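Local coordinates for protein ribokinase (Giardia lamblia, PDB 6WHJ) that probably phosphorylates D-ribose at O-5 with ATP and magnesium, giving the ribose 5-phosphate used for nucleotide synthesis and the pentose phosphate pathway, at residues V10-Y15 and V141-E146; K44-A49 and A62-A67. All blocks are in the same frame, centred on the assembly; numbering follows the deposited sequence.

Interaction 1: residues V10-Y15 and V141-E146; sequences VIIGSY and VVMQCE. With EDO (1,2-ethanediol), chain F.
V10 and V142 open a short parallel pairing of strands: V142 N donates to V10 O at 2.8 Å, and I12 N returns a bond to V142 O at 2.9 Å. The axes of 10-12 and 141-143 run 4.6 Å apart with 22° between their directions. This end is tight and apolar. The tip of I12 crosses the V141 branch, CD1 to CG2 3.7 Å, while on the other face I11 and V142 lie side by side. V141 CG2 reaches I12 because it stands opposite the backbone N across the CA-CB bond.

Beyond M143 the chains part and water fills in for direct backbone bonds. One water donates to I12 O and accepts from Q144 N; a second donates to Q144 OE1 at 2.5 Å and is held only weakly by S14 N and E146 N. Q144, bent at chi2 (80°), brings its OE1 within 3.7 Å of G13 CA, and its NE2 is hydrogen-bonded to Q48 OE1. S14 OG donates to the anti lone pair of E146 OE1 at 2.5 Å, and that oxygen also accepts from K44 N. E146, predicted to bind the sugar, accepts through OE2 from O1 of a 1,2-ethanediol, probably from the crystallisation liquor, which N16 and D18 also bind.

Strand 62-69 flanks 9-12 in the central sheet. Helices 131-135 and 149-165 pack on the V10, I12, V141 and M143 face, and helix 44-55 on the I11 and V142 face.

Interaction 2: residues K44-A49 and A62-A67; sequences KGSNQA and AFFVGA
F64 meets the first turns of helix 44-55 with its ring, and the two faces of that ring have different neighbours. S46 CA sits over one face, 4.1 Å from the centroid and 24° off the ring normal, a CH-pi contact displaced toward the rim. Over the opposite face, above the centre of the ring, lies G66 N of F64's own segment. At the far end of the ring CE1 approaches G45 C at 3.5 Å, while CZ lies 3.8 Å from S46 CB. The trans chi1 of F64 (176°) sets CG opposite the backbone N and carries the ring out from the strand to the helix.

Nearer the backbone, A49 CB packs on F64 CB at 3.7 Å and approaches the ring obliquely. The axes of 44-49 and 62-65 run nearly antiparallel, 168° between their N-to-C directions, and come within 8.6 Å. This is a helix lying against the central sheet of the alpha/beta ribokinase fold; G43 and the first residues of the helix, K44 to N47, are predicted to bind the sugar.

G45, with no side chain, presents its backbone to the ring atom CE1. S46 OG, held opposite its own backbone N, is hydrogen-bonded to Y81 OH. The Y81 ring also meets the F64 ring, with their planes only slightly inclined. A49 touches I11 of the adjoining strand 9-12 as well.

Overall arrangement
Both contacts are buried, with centres about 6 Å apart, and both reach the same sheet, where strands 9-12 and 62-69 are neighbours. Interaction 1 joins strand to strand through backbone bonds and then passes to waters and a carboxylate. Interaction 2 sets a helix on the sheet without any hydrogen bond between its segments, and buries 189 Å² against 453 Å². Two polar links, Q144 to Q48 and E146 to K44, join the contacts; I11 CG2 separately packs on G45 O. The E146 end of interaction 1 and the first turn of the helix in interaction 2 belong to the predicted sugar site; strands 10-12, 141-143 and 62-65 lie in the apolar interior. Along the chain, interaction 2 is nested inside the loop that interaction 1 closes.

Interaction 1: residues V10-Y15 and V141-E146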
loop_
_atom_site.group_PDB
_atom_site.type_symbol
_atom_site.label_atom_id
_atom_site.label_comp_id
_atom_site.label_asym_id
_atom_site.label_seq_id
_atom_site.Cartn_x
_atom_site.Cartn_y
_atom_site.Cartn_z
ATOM N N VAL B 10 -16.628 18.812 -17.891
ATOM C CA VAL B 10 -15.384 19.197 -17.236
ATOM C C VAL B 10 -15.347 18.472 -15.892
ATOM O O VAL B 10 -16.265 18.620 -15.075
ATOM C CB VAL B 10 -15.283 20.727 -17.064
ATOM C CG1 VAL B 10 -13.990 21.122 -16.371
ATOM C CG2 VAL B 10 -15.406 21.436 -18.397
ATOM N N ILE B 11 -14.308 17.678 -15.662
ATOM C CA ILE B 11 -14.160 16.933 -14.413
ATOM C C ILE B 11 -12.958 17.506 -13.670
ATOM O O ILE B 11 -11.822 17.430 -14.155
ATOM C CB ILE B 11 -13.996 15.419 -14.644
ATOM C CG1 ILE B 11 -15.135 14.853 -15.488
ATOM C CG2 ILE B 11 -13.904 14.683 -13.322
ATOM C CD1 ILE B 11 -14.791 14.739 -16.953
ATOM N N ILE B 12 -13.209 18.098 -12.510
ATOM C CA ILE B 12 -12.166 18.682 -11.680
ATOM C C ILE B 12 -11.958 17.737 -10.505
ATOM O O ILE B 12 -12.799 17.678 -9.601
ATOM C CB ILE B 12 -12.550 20.084 -11.191
ATOM C CG1 ILE B 12 -13.031 20.958 -12.358
ATOM C CG2 ILE B 12 -11.371 20.735 -10.513
ATOM C CD1 ILE B 12 -13.735 22.245 -11.915
ATOM N N GLY B 13 -10.848 17.007 -10.498
ATOM C CA GLY B 13 -10.614 16.084 -9.413
ATOM C C GLY B 13 -9.258 15.415 -9.460
ATOM O O GLY B 13 -8.313 15.906 -10.078
ATOM N N SER B 14 -9.185 14.263 -8.814
ATOM C CA SER B 14 -7.906 13.661 -8.478
ATOM C C SER B 14 -7.439 12.645 -9.512
ATOM O O SER B 14 -8.240 12.032 -10.230
ATOM C CB SER B 14 -8.004 12.979 -7.120
ATOM O OG SER B 14 -8.998 11.976 -7.191
ATOM N N TYR B 15 -6.122 12.471 -9.572
ATOM C CA TYR B 15 -5.513 11.289 -10.160
ATOM C C TYR B 15 -4.665 10.634 -9.081
ATOM O O TYR B 15 -3.825 11.294 -8.458
ATOM C CB TYR B 15 -4.635 11.594 -11.383
ATOM C CG TYR B 15 -3.857 10.354 -11.784
ATOM C CD1 TYR B 15 -4.468 9.350 -12.513
ATOM C CD2 TYR B 15 -2.553 10.142 -11.349
ATOM C CE1 TYR B 15 -3.803 8.192 -12.842
ATOM C CE2 TYR B 15 -1.871 8.978 -11.676
ATOM C CZ TYR B 15 -2.508 8.002 -12.423
ATOM O OH TYR B 15 -1.864 6.829 -12.776
ATOM N N VAL B 141 -20.157 20.165 -15.041
ATOM C CA VAL B 141 -18.892 20.160 -14.327
ATOM C C VAL B 141 -19.048 19.201 -13.157
ATOM O O VAL B 141 -20.083 19.216 -12.482
ATOM C CB VAL B 141 -18.471 21.573 -13.869
ATOM C CG1 VAL B 141 -19.510 22.206 -12.973
ATOM C CG2 VAL B 141 -17.124 21.509 -13.165
ATOM N N VAL B 142 -18.045 18.338 -12.946
ATOM C CA VAL B 142 -18.130 17.214 -12.013
ATOM C C VAL B 142 -16.976 17.288 -11.022
ATOM O O VAL B 142 -15.825 17.529 -11.408
ATOM C CB VAL B 142 -18.110 15.855 -12.747
ATOM C CG1 VAL B 142 -18.477 14.732 -11.797
ATOM C CG2 VAL B 142 -19.049 15.868 -13.938
ATOM N N MET B 143 -17.280 17.067 -9.742
ATOM C CA MET B 143 -16.270 17.070 -8.692
ATOM C C MET B 143 -16.556 15.936 -7.718
ATOM O O MET B 143 -17.686 15.451 -7.617
ATOM C CB MET B 143 -16.246 18.399 -7.927
ATOM C CG MET B 143 -15.966 19.618 -8.784
ATOM S SD MET B 143 -15.643 21.091 -7.802
ATOM C CE MET B 143 -14.073 20.681 -7.034
ATOM N N GLN B 144 -15.509 15.526 -6.993
ATOM C CA GLN B 144 -15.596 14.495 -5.963
ATOM C C GLN B 144 -14.993 15.005 -4.660
ATOM O O GLN B 144 -15.079 16.198 -4.357
ATOM C CB GLN B 144 -14.888 13.216 -6.397
ATOM C CG GLN B 144 -15.288 12.703 -7.758
ATOM C CD GLN B 144 -14.605 13.444 -8.875
ATOM O OE1 GLN B 144 -13.493 13.942 -8.712
ATOM N NE2 GLN B 144 -15.258 13.514 -10.024
ATOM N N CYS B 145 -14.368 14.116 -3.886
ATOM C CA CYS B 145 -13.824 14.485 -2.583
ATOM C C CYS B 145 -12.384 14.011 -2.416
ATOM O O CYS B 145 -11.964 13.677 -1.303
ATOM C CB CYS B 145 -14.689 13.916 -1.461
ATOM S SG CYS B 145 -16.366 14.573 -1.387
ATOM N N GLU B 146 -11.597 14.003 -3.495
ATOM C CA GLU B 146 -10.219 13.531 -3.434
ATOM C C GLU B 146 -9.205 14.628 -3.752
ATOM O O GLU B 146 -8.073 14.322 -4.139
ATOM C CB GLU B 146 -10.024 12.328 -4.355
ATOM C CG GLU B 146 -10.670 11.043 -3.856
ATOM C CD GLU B 146 -10.349 9.836 -4.726
ATOM O OE1 GLU B 146 -9.862 10.031 -5.862
ATOM O OE2 GLU B 146 -10.604 8.690 -4.277
HETATM C C1 EDO F . -10.153 5.800 -5.698
HETATM O O1 EDO F . -10.039 6.272 -4.348
HETATM C C2 EDO F . -8.827 5.197 -6.156
HETATM O O2 EDO F . -7.764 6.058 -5.725
HETATM O O HOH W 1 -13.274 16.763 -7.069
HETATM O O HOH W 2 -11.895 14.403 -6.848
#

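Interaction 2: residues K44-A49 and A62-A67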
loop_
_atom_site.group_PDB
_atom_site.type_symbol
_atom_site.label_atom_id
_atom_site.label_comp_id
_atom_site.label_asym_id
_atom_site.label_seq_id
_atom_site.Cartn_x
_atom_site.Cartn_y
_atom_site.Cartn_z
ATOM N N LYS B 44 -10.628 9.204 -8.272
ATOM C CA LYS B 44 -12.026 9.295 -8.670
ATOM C C LYS B 44 -12.217 10.351 -9.750
ATOM O O LYS B 44 -13.072 10.194 -10.631
ATOM C CB LYS B 44 -12.899 9.563 -7.448
ATOM C CG LYS B 44 -13.316 8.295 -6.769
ATOM C CD LYS B 44 -13.919 8.551 -5.403
ATOM C CE LYS B 44 -14.232 7.238 -4.724
ATOM N NZ LYS B 44 -14.785 6.308 -5.746
ATOM N N GLY B 45 -11.446 11.437 -9.700
ATOM C CA GLY B 45 -11.556 12.431 -10.748
ATOM C C GLY B 45 -11.161 11.867 -12.095
ATOM O O GLY B 45 -11.907 11.968 -13.070
ATOM N N SER B 46 -10.006 11.201 -12.152
ATOM C CA SER B 46 -9.516 10.708 -13.434
ATOM C C SER B 46 -10.319 9.512 -13.931
ATOM O O SER B 46 -10.513 9.353 -15.142
ATOM C CB SER B 46 -8.037 10.355 -13.326
ATOM O OG SER B 46 -7.566 9.854 -14.564
ATOM N N ASN B 47 -10.773 8.644 -13.023
ATOM C CA ASN B 47 -11.585 7.503 -13.444
ATOM C C ASN B 47 -12.874 7.954 -14.102
ATOM O O ASN B 47 -13.297 7.386 -15.114
ATOM C CB ASN B 47 -11.897 6.605 -12.256
ATOM C CG ASN B 47 -10.728 5.759 -11.851
ATOM O OD1 ASN B 47 -9.771 5.584 -12.615
ATOM N ND2 ASN B 47 -10.783 5.236 -10.635
ATOM N N GLN B 48 -13.513 8.976 -13.541
ATOM C CA GLN B 48 -14.762 9.461 -14.108
ATOM C C GLN B 48 -14.538 10.190 -15.423
ATOM O O GLN B 48 -15.401 10.142 -16.306
ATOM C CB GLN B 48 -15.472 10.364 -13.109
ATOM C CG GLN B 48 -16.154 9.609 -12.021
ATOM C CD GLN B 48 -16.632 10.534 -10.948
ATOM O OE1 GLN B 48 -16.822 11.723 -11.203
ATOM N NE2 GLN B 48 -16.877 9.998 -9.749
ATOM N N ALA B 49 -13.389 10.855 -15.580
ATOM C CA ALA B 49 -13.075 11.480 -16.861
ATOM C C ALA B 49 -12.769 10.430 -17.926
ATOM O O ALA B 49 -13.113 10.612 -19.100
ATOM C CB ALA B 49 -11.901 12.444 -16.710
ATOM N N ALA B 62 -15.097 15.449 -23.372
ATOM C CA ALA B 62 -14.697 15.410 -21.978
ATOM C C ALA B 62 -13.426 16.226 -21.780
ATOM O O ALA B 62 -12.630 16.416 -22.704
ATOM C CB ALA B 62 -14.483 13.971 -21.520
ATOM N N PHE B 63 -13.235 16.702 -20.553
ATOM C CA PHE B 63 -12.083 17.536 -20.228
ATOM C C PHE B 63 -11.726 17.260 -18.776
ATOM O O PHE B 63 -12.570 17.429 -17.889
ATOM C CB PHE B 63 -12.400 19.023 -20.454
ATOM C CG PHE B 63 -11.193 19.936 -20.399
ATOM C CD1 PHE B 63 -10.276 19.959 -21.433
ATOM C CD2 PHE B 63 -11.000 20.797 -19.329
ATOM C CE1 PHE B 63 -9.179 20.800 -21.385
ATOM C CE2 PHE B 63 -9.908 21.637 -19.276
ATOM C CZ PHE B 63 -8.996 21.638 -20.306
ATOM N N PHE B 64 -10.502 16.800 -18.527
ATOM C CA PHE B 64 -10.079 16.473 -17.172
ATOM C C PHE B 64 -9.183 17.586 -16.640
ATOM O O PHE B 64 -8.277 18.053 -17.337
ATOM C CB PHE B 64 -9.356 15.125 -17.117
ATOM C CG PHE B 64 -8.811 14.786 -15.746
ATOM C CD1 PHE B 64 -9.651 14.778 -14.636
ATOM C CD2 PHE B 64 -7.471 14.443 -15.571
ATOM C CE1 PHE B 64 -9.160 14.474 -13.379
ATOM C CE2 PHE B 64 -6.979 14.129 -14.310
ATOM C CZ PHE B 64 -7.822 14.146 -13.214
ATOM N N VAL B 65 -9.449 18.009 -15.407
ATOM C CA VAL B 65 -8.676 19.037 -14.728
ATOM C C VAL B 65 -8.115 18.414 -13.462
ATOM O O VAL B 65 -8.883 18.011 -12.579
ATOM C CB VAL B 65 -9.533 20.265 -14.390
ATOM C CG1 VAL B 65 -8.668 21.350 -13.752
ATOM C CG2 VAL B 65 -10.271 20.766 -15.627
ATOM N N GLY B 66 -6.789 18.327 -13.376
ATOM C CA GLY B 66 -6.132 17.725 -12.228
ATOM C C GLY B 66 -4.665 18.087 -12.185
ATOM O O GLY B 66 -4.118 18.655 -13.129
ATOM N N ALA B 67 -4.022 17.732 -11.071
ATOM C CA ALA B 67 -2.611 18.023 -10.846
ATOM C C ALA B 67 -1.875 16.755 -10.428
ATOM O O ALA B 67 -2.378 15.972 -9.616
ATOM C CB ALA B 67 -2.422 19.108 -9.784
#